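Local coordinates for protein putative NADH dehydrogenase/NAD(P)H nitroreductase (Parabacteroides distasonis, PDB 3M5K) that binds flavin mononucleotide and probably works as an oxidoreductase of the FMN-dependent nitroreductase family, at residues A[66-71]-A[128-133]; A[51-56]-A[133-138]; A[93-98]-A[120-125]. All coordinates share one frame; numbering follows the deposited sequence. Where two conformers were deposited one is given.

Overall arrangement
In this nitroreductase-type subunit, contact 2 packs a helix end on the antiparallel sheet, while contacts 1 and 3 join helices to loops near the flavin. Contacts 1 and 2 both use helix 125-135, share K133, and have centres about 12 Å apart; V131 and L137 also touch. Contact 3 lies inside the chain loop closed by contact 1, itself nested in that of contact 2. Its centre is about 14 Å from contact 1, where V121 meets I128 and V131, and about 15 Å from contact 2, without touching it. The FMN of chain C joins contacts 1 and 3 through F70 and A120. Contact 3 also reaches the other FMN through L96 and D97.

Contact 1: residues A[66-71]-A[128-133]; sequences EGLPFA and IEIVRK. With FMN (flavin mononucleotide), chain C.
I130 meets G67 and L68 through two branches set by a single torsion: CG1 stands anti to the backbone N (chi1 -170°), which leaves CG2 between that N and the carbonyl carbon. L68 has its CG anti to its carbonyl carbon (chi1 -64°), and its two methyls diverge toward helix 125-135. The motif is a helix packed against the end of another helix, 58-67, and the type I beta turn L68-A71 that follows; A71 N donates to L68 O at 3.0 Å. This is how the FMN-contacting loop of the nitroreductase fold is set beside helix 125-135 here.

The chain of I130 runs out extended, so CD1 approaches the backbone itself and lies 3.4 Å from G67 CA. The lack of a side chain at G67 permits that approach, and the two CA atoms of G67 and I130 come within 6.8 Å. The I130 CG2 branch instead faces the leucine fork, 3.7 Å from L68 CD2. The other methyl, L68 CD1, lies 4.1 Å from V131 CG2, where the two side chains cross at about a right angle. No hydrogen bond links the two segments; their contact consists of apolar packing.

Beyond this patch L68 and F70 both touch R127, an FMN-binding residue of the same helix. P69 CB lies over one face of the F70 ring, displaced toward its rim. The turn's own hydrogen bond to the flavin comes from its backbone: FMN N3 donates to F70 O at 2.9 Å, with an N-H...O angle of 157°.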
loop_
_atom_site.group_PDB
_atom_site.type_symbol
_atom_site.label_atom_id
_atom_site.label_comp_id
_atom_site.label_asym_id
_atom_site.label_seq_id
_atom_site.Cartn_x
_atom_site.Cartn_y
_atom_site.Cartn_z
ATOM N N GLU A 66 25.592 -3.756 5.346
ATOM C CA GLU A 66 26.381 -4.270 6.462
ATOM C C GLU A 66 25.794 -3.909 7.846
ATOM O O GLU A 66 26.221 -4.454 8.883
ATOM C CB GLU A 66 27.824 -3.789 6.298
ATOM C CG GLU A 66 28.486 -4.432 5.073
ATOM C CD GLU A 66 29.804 -3.797 4.621
ATOM O OE1 GLU A 66 29.895 -2.554 4.447
ATOM O OE2 GLU A 66 30.744 -4.571 4.398
ATOM N N GLY A 67 24.822 -2.991 7.855
ATOM C CA GLY A 67 24.088 -2.631 9.066
ATOM C C GLY A 67 22.643 -3.068 9.151
ATOM O O GLY A 67 21.996 -2.790 10.146
ATOM N N LEU A 68 22.128 -3.721 8.114
ATOM C CA LEU A 68 20.749 -4.184 8.057
ATOM C C LEU A 68 20.713 -5.717 7.846
ATOM O O LEU A 68 20.793 -6.213 6.700
ATOM C CB LEU A 68 19.988 -3.459 6.948
ATOM C CG LEU A 68 19.823 -1.926 7.111
ATOM C CD1 LEU A 68 19.375 -1.285 5.816
ATOM C CD2 LEU A 68 18.862 -1.536 8.255
ATOM N N PRO A 69 20.611 -6.473 8.948
ATOM C CA PRO A 69 20.374 -7.916 8.898
ATOM C C PRO A 69 19.391 -8.451 7.851
ATOM O O PRO A 69 19.659 -9.493 7.269
ATOM C CB PRO A 69 19.862 -8.221 10.303
ATOM C CG PRO A 69 20.708 -7.311 11.167
ATOM C CD PRO A 69 20.800 -6.023 10.347
ATOM N N PHE A 70 18.285 -7.797 7.562
ATOM C CA PHE A 70 17.430 -8.413 6.525
ATOM C C PHE A 70 17.463 -7.725 5.177
ATOM O O PHE A 70 16.564 -7.902 4.333
ATOM C CB PHE A 70 16.032 -8.581 7.095
ATOM C CG PHE A 70 16.044 -9.376 8.353
ATOM C CD1 PHE A 70 16.300 -10.740 8.303
ATOM C CD2 PHE A 70 15.932 -8.758 9.585
ATOM C CE1 PHE A 70 16.377 -11.494 9.460
ATOM C CE2 PHE A 70 15.997 -9.511 10.753
ATOM C CZ PHE A 70 16.223 -10.886 10.681
ATOM N N ALA A 71 18.531 -6.963 4.947
ATOM C CA ALA A 71 18.689 -6.227 3.708
ATOM C C ALA A 71 20.104 -6.408 3.156
ATOM O O ALA A 71 20.680 -5.510 2.544
ATOM C CB ALA A 71 18.327 -4.732 3.909
ATOM N N ILE A 128 16.398 2.476 11.483
ATOM C CA ILE A 128 16.196 3.886 11.238
ATOM C C ILE A 128 17.530 4.642 11.390
ATOM O O ILE A 128 17.860 5.527 10.577
ATOM C CB ILE A 128 15.097 4.499 12.186
ATOM C CG1 ILE A 128 13.691 3.876 11.901
ATOM C CG2 ILE A 128 15.081 6.059 12.101
ATOM C CD1 ILE A 128 12.692 4.057 13.098
ATOM N N GLU A 129 18.270 4.341 12.473
ATOM C CA GLU A 129 19.553 5.028 12.714
ATOM C C GLU A 129 20.508 4.980 11.534
ATOM O O GLU A 129 21.007 6.017 11.097
ATOM C CB GLU A 129 20.232 4.477 13.959
ATOM C CG GLU A 129 21.431 5.263 14.439
ATOM C CD GLU A 129 22.671 5.086 13.611
ATOM O OE1 GLU A 129 22.963 3.958 13.161
ATOM O OE2 GLU A 129 23.370 6.104 13.434
ATOM N N ILE A 130 20.704 3.802 10.947
ATOM C CA ILE A 130 21.706 3.662 9.911
ATOM C C ILE A 130 21.260 4.276 8.603
ATOM O O ILE A 130 22.050 4.901 7.901
ATOM C CB ILE A 130 22.193 2.184 9.776
ATOM C CG1 ILE A 130 23.430 2.117 8.857
ATOM C CG2 ILE A 130 21.054 1.201 9.306
ATOM C CD1 ILE A 130 24.097 0.773 8.893
ATOM N N VAL A 131 19.971 4.151 8.291
ATOM C CA VAL A 131 19.453 4.737 7.075
ATOM C C VAL A 131 19.456 6.244 7.156
ATOM O O VAL A 131 19.881 6.899 6.195
ATOM C CB VAL A 131 18.063 4.159 6.695
ATOM C CG1 VAL A 131 17.454 4.942 5.501
ATOM C CG2 VAL A 131 18.178 2.605 6.421
ATOM N N ARG A 132 19.029 6.798 8.289
ATOM C CA ARG A 132 19.071 8.231 8.494
ATOM C C ARG A 132 20.499 8.775 8.391
ATOM O O ARG A 132 20.724 9.818 7.795
ATOM C CB ARG A 132 18.440 8.617 9.837
ATOM C CG ARG A 132 18.618 10.069 10.215
ATOM C CD ARG A 132 17.965 10.481 11.526
ATOM N NE ARG A 132 16.609 9.951 11.668
ATOM C CZ ARG A 132 15.553 10.401 10.993
ATOM N NH1 ARG A 132 15.665 11.398 10.127
ATOM N NH2 ARG A 132 14.376 9.878 11.219
ATOM N N LYS A 133 21.436 8.076 9.025
ATOM C CA LYS A 133 22.842 8.451 9.008
ATOM C C LYS A 133 23.410 8.459 7.594
ATOM O O LYS A 133 23.919 9.468 7.134
ATOM C CB LYS A 133 23.655 7.492 9.893
ATOM C CG LYS A 133 25.178 7.738 9.855
ATOM C CD LYS A 133 25.504 9.146 10.324
HETATM N N1 FMN C . 11.858 -8.793 3.169
HETATM C C2 FMN C . 13.207 -8.806 3.496
HETATM O O2 FMN C . 14.012 -9.516 2.880
HETATM N N3 FMN C . 13.675 -8.011 4.518
HETATM C C4 FMN C . 12.853 -7.211 5.282
HETATM O O4 FMN C . 13.363 -6.536 6.162
HETATM C C4A FMN C . 11.479 -7.192 4.983
HETATM N N5 FMN C . 10.587 -6.424 5.740
HETATM C C5A FMN C . 9.283 -6.281 5.275
HETATM C C6 FMN C . 8.457 -5.359 5.912
HETATM C C7 FMN C . 7.151 -5.117 5.475
HETATM C C7M FMN C . 6.383 -4.054 6.274
HETATM C C8 FMN C . 6.644 -5.830 4.332
HETATM C C8M FMN C . 5.253 -5.652 3.753
HETATM C C9 FMN C . 7.465 -6.754 3.710
HETATM C C9A FMN C . 8.808 -7.005 4.164
HETATM N N10 FMN C . 9.661 -7.969 3.555
HETATM C C10 FMN C . 11.002 -7.995 3.909
HETATM C "C1'" FMN C . 9.227 -8.865 2.424
HETATM C "C2'" FMN C . 8.409 -10.033 2.996
HETATM O "O2'" FMN C . 9.267 -11.040 3.519
HETATM C "C3'" FMN C . 7.492 -10.636 1.917
HETATM O "O3'" FMN C . 6.568 -9.677 1.429
HETATM C "C4'" FMN C . 6.783 -11.903 2.384
HETATM O "O4'" FMN C . 7.719 -12.958 2.663
HETATM C "C5'" FMN C . 5.761 -12.348 1.339
HETATM O "O5'" FMN C . 6.402 -12.693 0.122
HETATM P P FMN C . 6.075 -11.982 -1.288
HETATM O O1P FMN C . 4.598 -12.221 -1.574
HETATM O O2P FMN C . 6.439 -10.495 -1.249
HETATM O O3P FMN C . 6.961 -12.643 -2.305
#

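Contact 2: residues A[51-56]-A[133-138]; sequences EFIIVT and KELRLP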
loop_
_atom_site.group_PDB
_atom_site.type_symbol
_atom_site.label_atom_id
_atom_site.label_comp_id
_atom_site.label_asym_id
_atom_site.label_seq_id
_atom_site.Cartn_x
_atom_site.Cartn_y
_atom_site.Cartn_z
ATOM N N GLU A 51 8.616 11.130 0.294
ATOM C CA GLU A 51 9.913 11.570 -0.268
ATOM C C GLU A 51 10.615 10.291 -0.700
ATOM O O GLU A 51 10.621 9.309 0.046
ATOM C CB GLU A 51 10.766 12.296 0.775
ATOM C CG GLU A 51 10.145 13.553 1.371
ATOM C CD GLU A 51 10.145 14.749 0.429
ATOM O OE1 GLU A 51 10.866 14.723 -0.596
ATOM O OE2 GLU A 51 9.401 15.709 0.721
ATOM N N PHE A 52 11.203 10.300 -1.897
ATOM C CA PHE A 52 11.852 9.156 -2.471
ATOM C C PHE A 52 13.352 9.408 -2.639
ATOM O O PHE A 52 13.762 10.396 -3.283
ATOM C CB PHE A 52 11.257 8.865 -3.847
ATOM C CG PHE A 52 9.791 8.505 -3.786
ATOM C CD1 PHE A 52 8.832 9.510 -3.775
ATOM C CD2 PHE A 52 9.393 7.184 -3.688
ATOM C CE1 PHE A 52 7.468 9.199 -3.688
ATOM C CE2 PHE A 52 7.982 6.842 -3.589
ATOM C CZ PHE A 52 7.052 7.855 -3.608
ATOM N N ILE A 53 14.172 8.527 -2.067
ATOM C CA ILE A 53 15.627 8.638 -2.243
ATOM C C ILE A 53 16.106 7.527 -3.197
ATOM O O ILE A 53 15.969 6.328 -2.905
ATOM C CB ILE A 53 16.413 8.538 -0.904
ATOM C CG1 ILE A 53 15.670 9.165 0.293
ATOM C CG2 ILE A 53 17.900 9.070 -1.086
ATOM C CD1 ILE A 53 15.368 10.651 0.252
ATOM N N ILE A 54 16.661 7.928 -4.341
ATOM C CA ILE A 54 17.246 6.989 -5.286
ATOM C C ILE A 54 18.747 6.848 -4.882
ATOM O O ILE A 54 19.498 7.827 -4.902
ATOM C CB ILE A 54 17.152 7.482 -6.756
ATOM C CG1 ILE A 54 15.694 7.763 -7.196
ATOM C CG2 ILE A 54 17.849 6.471 -7.681
ATOM C CD1 ILE A 54 15.563 8.600 -8.464
ATOM N N VAL A 55 19.151 5.646 -4.501
ATOM C CA VAL A 55 20.494 5.433 -3.963
ATOM C C VAL A 55 21.244 4.569 -4.969
ATOM O O VAL A 55 20.900 3.408 -5.191
ATOM C CB VAL A 55 20.500 4.768 -2.567
ATOM C CG1 VAL A 55 21.969 4.705 -1.999
ATOM C CG2 VAL A 55 19.586 5.494 -1.591
ATOM N N THR A 56 22.250 5.179 -5.590
ATOM C CA THR A 56 23.168 4.473 -6.480
ATOM C C THR A 56 24.621 4.449 -5.939
ATOM O O THR A 56 25.423 3.710 -6.444
ATOM C CB THR A 56 23.140 5.093 -7.894
ATOM O OG1 THR A 56 23.378 6.515 -7.794
ATOM C CG2 THR A 56 21.786 4.797 -8.624
ATOM N N LYS A 133 21.436 8.076 9.025
ATOM C CA LYS A 133 22.842 8.451 9.008
ATOM C C LYS A 133 23.410 8.459 7.594
ATOM O O LYS A 133 23.919 9.468 7.134
ATOM C CB LYS A 133 23.655 7.492 9.893
ATOM C CG LYS A 133 25.178 7.738 9.855
ATOM C CD LYS A 133 25.504 9.146 10.324
ATOM N N GLU A 134 23.311 7.331 6.907
ATOM C CA GLU A 134 23.936 7.181 5.587
ATOM C C GLU A 134 23.322 8.112 4.529
ATOM O O GLU A 134 23.976 8.468 3.557
ATOM C CB GLU A 134 23.849 5.743 5.094
ATOM C CG GLU A 134 24.722 4.742 5.862
ATOM C CD GLU A 134 26.176 5.177 5.896
ATOM O OE1 GLU A 134 26.712 5.356 4.768
ATOM O OE2 GLU A 134 26.683 5.407 7.038
ATOM N N LEU A 135 22.061 8.510 4.710
ATOM C CA LEU A 135 21.392 9.326 3.694
ATOM C C LEU A 135 21.156 10.752 4.164
ATOM O O LEU A 135 20.520 11.548 3.462
ATOM C CB LEU A 135 20.079 8.644 3.288
ATOM C CG LEU A 135 20.237 7.240 2.679
ATOM C CD1 LEU A 135 18.847 6.639 2.307
ATOM C CD2 LEU A 135 21.189 7.253 1.494
ATOM N N ARG A 136 21.656 11.085 5.342
ATOM C CA ARG A 136 21.560 12.448 5.890
ATOM C C ARG A 136 20.106 12.947 5.886
ATOM O O ARG A 136 19.803 14.076 5.502
ATOM C CB ARG A 136 22.526 13.417 5.156
ATOM C CG ARG A 136 23.990 13.061 5.353
ATOM C CD ARG A 136 24.912 13.740 4.334
ATOM N NE ARG A 136 24.444 13.524 2.973
ATOM C CZ ARG A 136 24.563 12.395 2.298
ATOM N NH1 ARG A 136 25.194 11.351 2.806
ATOM N NH2 ARG A 136 24.058 12.320 1.071
ATOM N N LEU A 137 19.208 12.093 6.371
ATOM C CA LEU A 137 17.790 12.443 6.448
ATOM C C LEU A 137 17.518 13.366 7.614
ATOM O O LEU A 137 17.873 13.043 8.743
ATOM C CB LEU A 137 16.905 11.178 6.577
ATOM C CG LEU A 137 17.076 10.189 5.424
ATOM C CD1 LEU A 137 16.146 8.955 5.647
ATOM C CD2 LEU A 137 16.881 10.791 4.011
ATOM N N PRO A 138 16.863 14.511 7.352
ATOM C CA PRO A 138 16.476 15.440 8.420
ATOM C C PRO A 138 15.575 14.743 9.446
ATOM O O PRO A 138 14.920 13.763 9.091
ATOM C CB PRO A 138 15.700 16.551 7.677
ATOM C CG PRO A 138 15.944 16.355 6.256
ATOM C CD PRO A 138 16.501 14.997 6.008
#
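No flat group lies between I53 and V55 on one side and L135 and L137 on the other: the four touching side chains are all branched aliphatics. The ring of F52 belongs elsewhere, meeting the ring of W50 with planes at about 50° and touching I35 and M39 of helix 28-39.

Alternation along strand 50-55 sends I53 and V55 toward the end of helix 125-135, and the CA atoms of I53 and L135 are 8.3 Å apart. The L135 fork receives both strand residues. V55 CG2 sits against both of its methyls, nearer to L135 CD2 at 3.9 Å, while I53 CG2 makes a looser approach of 4.3 Å to L135 CD1. The other branch of I53 serves L137: its CD1 comes to 4.1 Å from L137 CD2 as the side chains pass in opposite directions. That branch is turned by a chi1 of -34°, well off a staggered value. All four residues are buried, and no hydrogen bond crosses.

A Schellman motif follows the last turn, R136 taking a positive phi of 53°, and the chain turns so that L137 follows L135 into the same apolar layer. Strand 79-86 extends this layer: V82 touches L135, and C84 touches I53 and L137, while helix 58-67 closes on V55 through L61 and M64. Along its remaining edge strand 50-55 pairs in parallel with a strand of the second subunit, carrying the sheet across the dimer interface.

Contact 3: residues A[93-98]-A[120-125]; sequences AWFLDC and AVYPYP. With FMN (flavin mononucleotide), chain C; FMN (flavin mononucleotide), chain E.
W94 and Y122 form a T-shaped (edge-to-face) pair, with the indole edge directed at the phenol face. The centroids of the W94 six-membered ring and the Y122 ring are 5.0 Å apart, and the planes stand at 76°. CH2 and CZ2 of the indole do the touching: W94 CH2 lies 3.7 Å from Y122 CD1, above the ring but offset toward its rim, and W94 CZ2 lies 3.8 Å from Y122 CE1. A more distant apolar approach joins F95 CB to Y122 CE2 at 4.4 Å.

The next shell packs against both rings. P123 CB covers the opposite face of Y122, 3.9 Å above its plane and over its centre, consistent with the cis peptide bond between Y122 and P123; the phenol is thus sandwiched between proline and indole. On W94, F95 CB lies over one face, and CG occupies the position between the backbone N and the carbonyl carbon (chi1 68°), which carries the six-membered ring toward Y122. Farther out, each segment reaches a flavin. A120 N donates to FMN O4 of chain C at 3.3 Å, while D97 OD1 comes to 3.4 Å from C8M of the other FMN (chain E), and D97 is itself held by S43 and S44.

The contact therefore joins the first turn of helix 94-111 to the loop between strand 115-120 and helix 125-135. M142 of strand 141-150 touches W94, V121 packs on helix 125-135, and F95 of the second subunit meets both F95 and Y122 at the dimer interface.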
loop_
_atom_site.group_PDB
_atom_site.type_symbol
_atom_site.label_atom_id
_atom_site.label_comp_id
_atom_site.label_asym_id
_atom_site.label_seq_id
_atom_site.Cartn_x
_atom_site.Cartn_y
_atom_site.Cartn_z
ATOM N N ALA A 93 -0.636 9.921 9.409
ATOM C CA ALA A 93 -0.937 9.135 8.211
ATOM C C ALA A 93 0.221 8.882 7.268
ATOM O O ALA A 93 0.056 8.098 6.309
ATOM C CB ALA A 93 -2.179 9.717 7.439
ATOM N N TRP A 94 1.408 9.474 7.505
ATOM C CA TRP A 94 2.491 9.301 6.542
ATOM C C TRP A 94 2.778 7.791 6.317
ATOM O O TRP A 94 3.061 7.388 5.208
ATOM C CB TRP A 94 3.803 10.022 6.977
ATOM C CG TRP A 94 4.446 9.421 8.166
ATOM C CD1 TRP A 94 4.270 9.789 9.469
ATOM C CD2 TRP A 94 5.382 8.323 8.186
ATOM N NE1 TRP A 94 5.033 9.022 10.274
ATOM C CE2 TRP A 94 5.711 8.095 9.528
ATOM C CE3 TRP A 94 5.929 7.490 7.195
ATOM C CZ2 TRP A 94 6.560 7.056 9.931
ATOM C CZ3 TRP A 94 6.822 6.508 7.583
ATOM C CH2 TRP A 94 7.093 6.274 8.951
ATOM N N PHE A 95 2.733 6.991 7.393
ATOM C CA PHE A 95 3.062 5.557 7.330
ATOM C C PHE A 95 1.994 4.736 6.559
ATOM O O PHE A 95 2.276 3.650 6.050
ATOM C CB PHE A 95 3.308 4.967 8.738
ATOM C CG PHE A 95 2.300 5.383 9.754
ATOM C CD1 PHE A 95 1.074 4.696 9.856
ATOM C CD2 PHE A 95 2.518 6.497 10.571
ATOM C CE1 PHE A 95 0.123 5.101 10.760
ATOM C CE2 PHE A 95 1.559 6.922 11.473
ATOM C CZ PHE A 95 0.354 6.212 11.582
ATOM N N LEU A 96 0.794 5.279 6.449
ATOM C CA LEU A 96 -0.263 4.680 5.627
ATOM C C LEU A 96 -0.069 5.087 4.156
ATOM O O LEU A 96 0.081 4.229 3.292
ATOM C CB LEU A 96 -1.605 5.132 6.153
ATOM C CG LEU A 96 -1.871 4.829 7.654
ATOM C CD1 LEU A 96 -3.216 5.324 8.048
ATOM C CD2 LEU A 96 -1.705 3.312 7.980
ATOM N N ASP A 97 -0.012 6.395 3.901
ATOM C CA ASP A 97 0.231 6.936 2.576
ATOM C C ASP A 97 1.467 6.310 1.956
ATOM O O ASP A 97 1.470 5.928 0.772
ATOM C CB ASP A 97 0.472 8.446 2.601
ATOM C CG ASP A 97 -0.735 9.281 3.081
ATOM O OD1 ASP A 97 -1.809 8.766 3.496
ATOM O OD2 ASP A 97 -0.565 10.511 3.047
ATOM N N CYS A 98 2.562 6.263 2.729
ATOM C CA CYS A 98 3.825 5.774 2.189
ATOM C C CYS A 98 3.855 4.270 1.969
ATOM O O CYS A 98 4.584 3.774 1.104
ATOM C CB CYS A 98 5.008 6.218 3.075
ATOM S SG CYS A 98 5.321 7.995 3.079
ATOM N N ALA A 120 12.139 -3.576 5.595
ATOM C CA ALA A 120 11.647 -2.647 6.608
ATOM C C ALA A 120 12.748 -1.771 7.178
ATOM O O ALA A 120 13.874 -2.235 7.369
ATOM C CB ALA A 120 10.955 -3.405 7.751
ATOM N N VAL A 121 12.416 -0.511 7.469
ATOM C CA VAL A 121 13.266 0.351 8.280
ATOM C C VAL A 121 12.486 0.723 9.554
ATOM O O VAL A 121 12.618 0.073 10.596
ATOM C CB VAL A 121 13.814 1.545 7.451
ATOM C CG1 VAL A 121 14.676 2.445 8.306
ATOM C CG2 VAL A 121 14.588 1.031 6.224
ATOM N N TYR A 122 11.580 1.690 9.443
ATOM C CA TYR A 122 10.545 1.893 10.425
ATOM C C TYR A 122 9.771 0.567 10.619
ATOM O O TYR A 122 9.522 -0.154 9.629
ATOM C CB TYR A 122 9.579 3.010 9.934
ATOM C CG TYR A 122 8.357 3.238 10.807
ATOM C CD1 TYR A 122 8.355 4.224 11.790
ATOM C CD2 TYR A 122 7.180 2.513 10.604
ATOM C CE1 TYR A 122 7.216 4.473 12.571
ATOM C CE2 TYR A 122 6.069 2.747 11.354
ATOM C CZ TYR A 122 6.080 3.720 12.344
ATOM O OH TYR A 122 4.948 3.925 13.108
ATOM N N PRO A 123 9.387 0.247 11.874
ATOM C CA PRO A 123 9.503 1.007 13.130
ATOM C C PRO A 123 10.746 0.689 13.992
ATOM O O PRO A 123 10.749 1.009 15.191
ATOM C CB PRO A 123 8.253 0.560 13.897
ATOM C CG PRO A 123 8.149 -0.872 13.521
ATOM C CD PRO A 123 8.624 -0.990 12.095
ATOM N N TYR A 124 11.769 0.105 13.382
ATOM C CA TYR A 124 12.942 -0.421 14.156
ATOM C C TYR A 124 14.008 0.661 14.351
ATOM O O TYR A 124 14.673 1.065 13.376
ATOM C CB TYR A 124 13.560 -1.618 13.436
ATOM C CG TYR A 124 12.597 -2.714 13.184
ATOM C CD1 TYR A 124 12.222 -3.594 14.206
ATOM C CD2 TYR A 124 11.990 -2.863 11.937
ATOM C CE1 TYR A 124 11.308 -4.593 13.979
ATOM C CE2 TYR A 124 11.074 -3.889 11.705
ATOM C CZ TYR A 124 10.738 -4.734 12.728
ATOM O OH TYR A 124 9.833 -5.744 12.494
ATOM N N PRO A 125 14.182 1.137 15.583
ATOM C CA PRO A 125 15.167 2.214 15.771
ATOM C C PRO A 125 16.593 1.972 15.289
ATOM O O PRO A 125 17.255 2.939 14.900
ATOM C CB PRO A 125 15.135 2.469 17.285
ATOM C CG PRO A 125 13.739 2.039 17.698
ATOM C CD PRO A 125 13.480 0.825 16.850
HETATM N N1 FMN C . 11.858 -8.793 3.169
HETATM C C2 FMN C . 13.207 -8.806 3.496
HETATM O O2 FMN C . 14.012 -9.516 2.880
HETATM N N3 FMN C . 13.675 -8.011 4.518
HETATM C C4 FMN C . 12.853 -7.211 5.282
HETATM O O4 FMN C . 13.363 -6.536 6.162
HETATM C C4A FMN C . 11.479 -7.192 4.983
HETATM N N5 FMN C . 10.587 -6.424 5.740
HETATM C C5A FMN C . 9.283 -6.281 5.275
HETATM C C6 FMN C . 8.457 -5.359 5.912
HETATM C C7 FMN C . 7.151 -5.117 5.475
HETATM C C7M FMN C . 6.383 -4.054 6.274
HETATM C C8 FMN C . 6.644 -5.830 4.332
HETATM C C8M FMN C . 5.253 -5.652 3.753
HETATM C C9 FMN C . 7.465 -6.754 3.710
HETATM C C9A FMN C . 8.808 -7.005 4.164
HETATM N N10 FMN C . 9.661 -7.969 3.555
HETATM C C10 FMN C . 11.002 -7.995 3.909
HETATM C "C1'" FMN C . 9.227 -8.865 2.424
HETATM C "C2'" FMN C . 8.409 -10.033 2.996
HETATM O "O2'" FMN C . 9.267 -11.040 3.519
HETATM C "C3'" FMN C . 7.492 -10.636 1.917
HETATM O "O3'" FMN C . 6.568 -9.677 1.429
HETATM C "C4'" FMN C . 6.783 -11.903 2.384
HETATM O "O4'" FMN C . 7.719 -12.958 2.663
HETATM C "C5'" FMN C . 5.761 -12.348 1.339
HETATM O "O5'" FMN C . 6.402 -12.693 0.122
HETATM P P FMN C . 6.075 -11.982 -1.288
HETATM O O1P FMN C . 4.598 -12.221 -1.574
HETATM O O2P FMN C . 6.439 -10.495 -1.249
HETATM O O3P FMN C . 6.961 -12.643 -2.305
HETATM N N1 FMN E . -11.149 10.181 1.740
HETATM C C2 FMN E . -12.390 10.402 2.341
HETATM O O2 FMN E . -13.349 10.839 1.683
HETATM N N3 FMN E . -12.548 10.195 3.684
HETATM C C4 FMN E . -11.501 9.764 4.477
HETATM O O4 FMN E . -11.720 9.589 5.682
HETATM C C4A FMN E . -10.237 9.552 3.875
HETATM N N5 FMN E . -9.111 9.184 4.628
HETATM C C5A FMN E . -7.979 8.754 3.989
HETATM C C6 FMN E . -6.956 8.204 4.749
HETATM C C7 FMN E . -5.824 7.681 4.137
HETATM C C7M FMN E . -4.713 7.080 4.978
HETATM C C8 FMN E . -5.701 7.729 2.745
HETATM C C8M FMN E . -4.474 7.135 2.080
HETATM C C9 FMN E . -6.738 8.286 1.982
HETATM C C9A FMN E . -7.882 8.821 2.592
HETATM N N10 FMN E . -8.908 9.442 1.850
HETATM C C10 FMN E . -10.088 9.751 2.491
HETATM C "C1'" FMN E . -8.767 9.661 0.369
HETATM C "C2'" FMN E . -7.910 10.920 0.080
HETATM O "O2'" FMN E . -8.644 12.116 0.365
HETATM C "C3'" FMN E . -7.385 10.882 -1.357
HETATM O "O3'" FMN E . -6.578 9.740 -1.549
HETATM C "C4'" FMN E . -6.633 12.149 -1.769
HETATM O "O4'" FMN E . -7.544 13.232 -1.818
HETATM C "C5'" FMN E . -5.962 11.980 -3.113
HETATM O "O5'" FMN E . -6.993 11.822 -4.095
HETATM P P FMN E . -7.051 10.517 -4.982
HETATM O O1P FMN E . -5.804 10.398 -5.830
HETATM O O2P FMN E . -7.273 9.305 -4.077
HETATM O O3P FMN E . -8.291 10.746 -5.887
#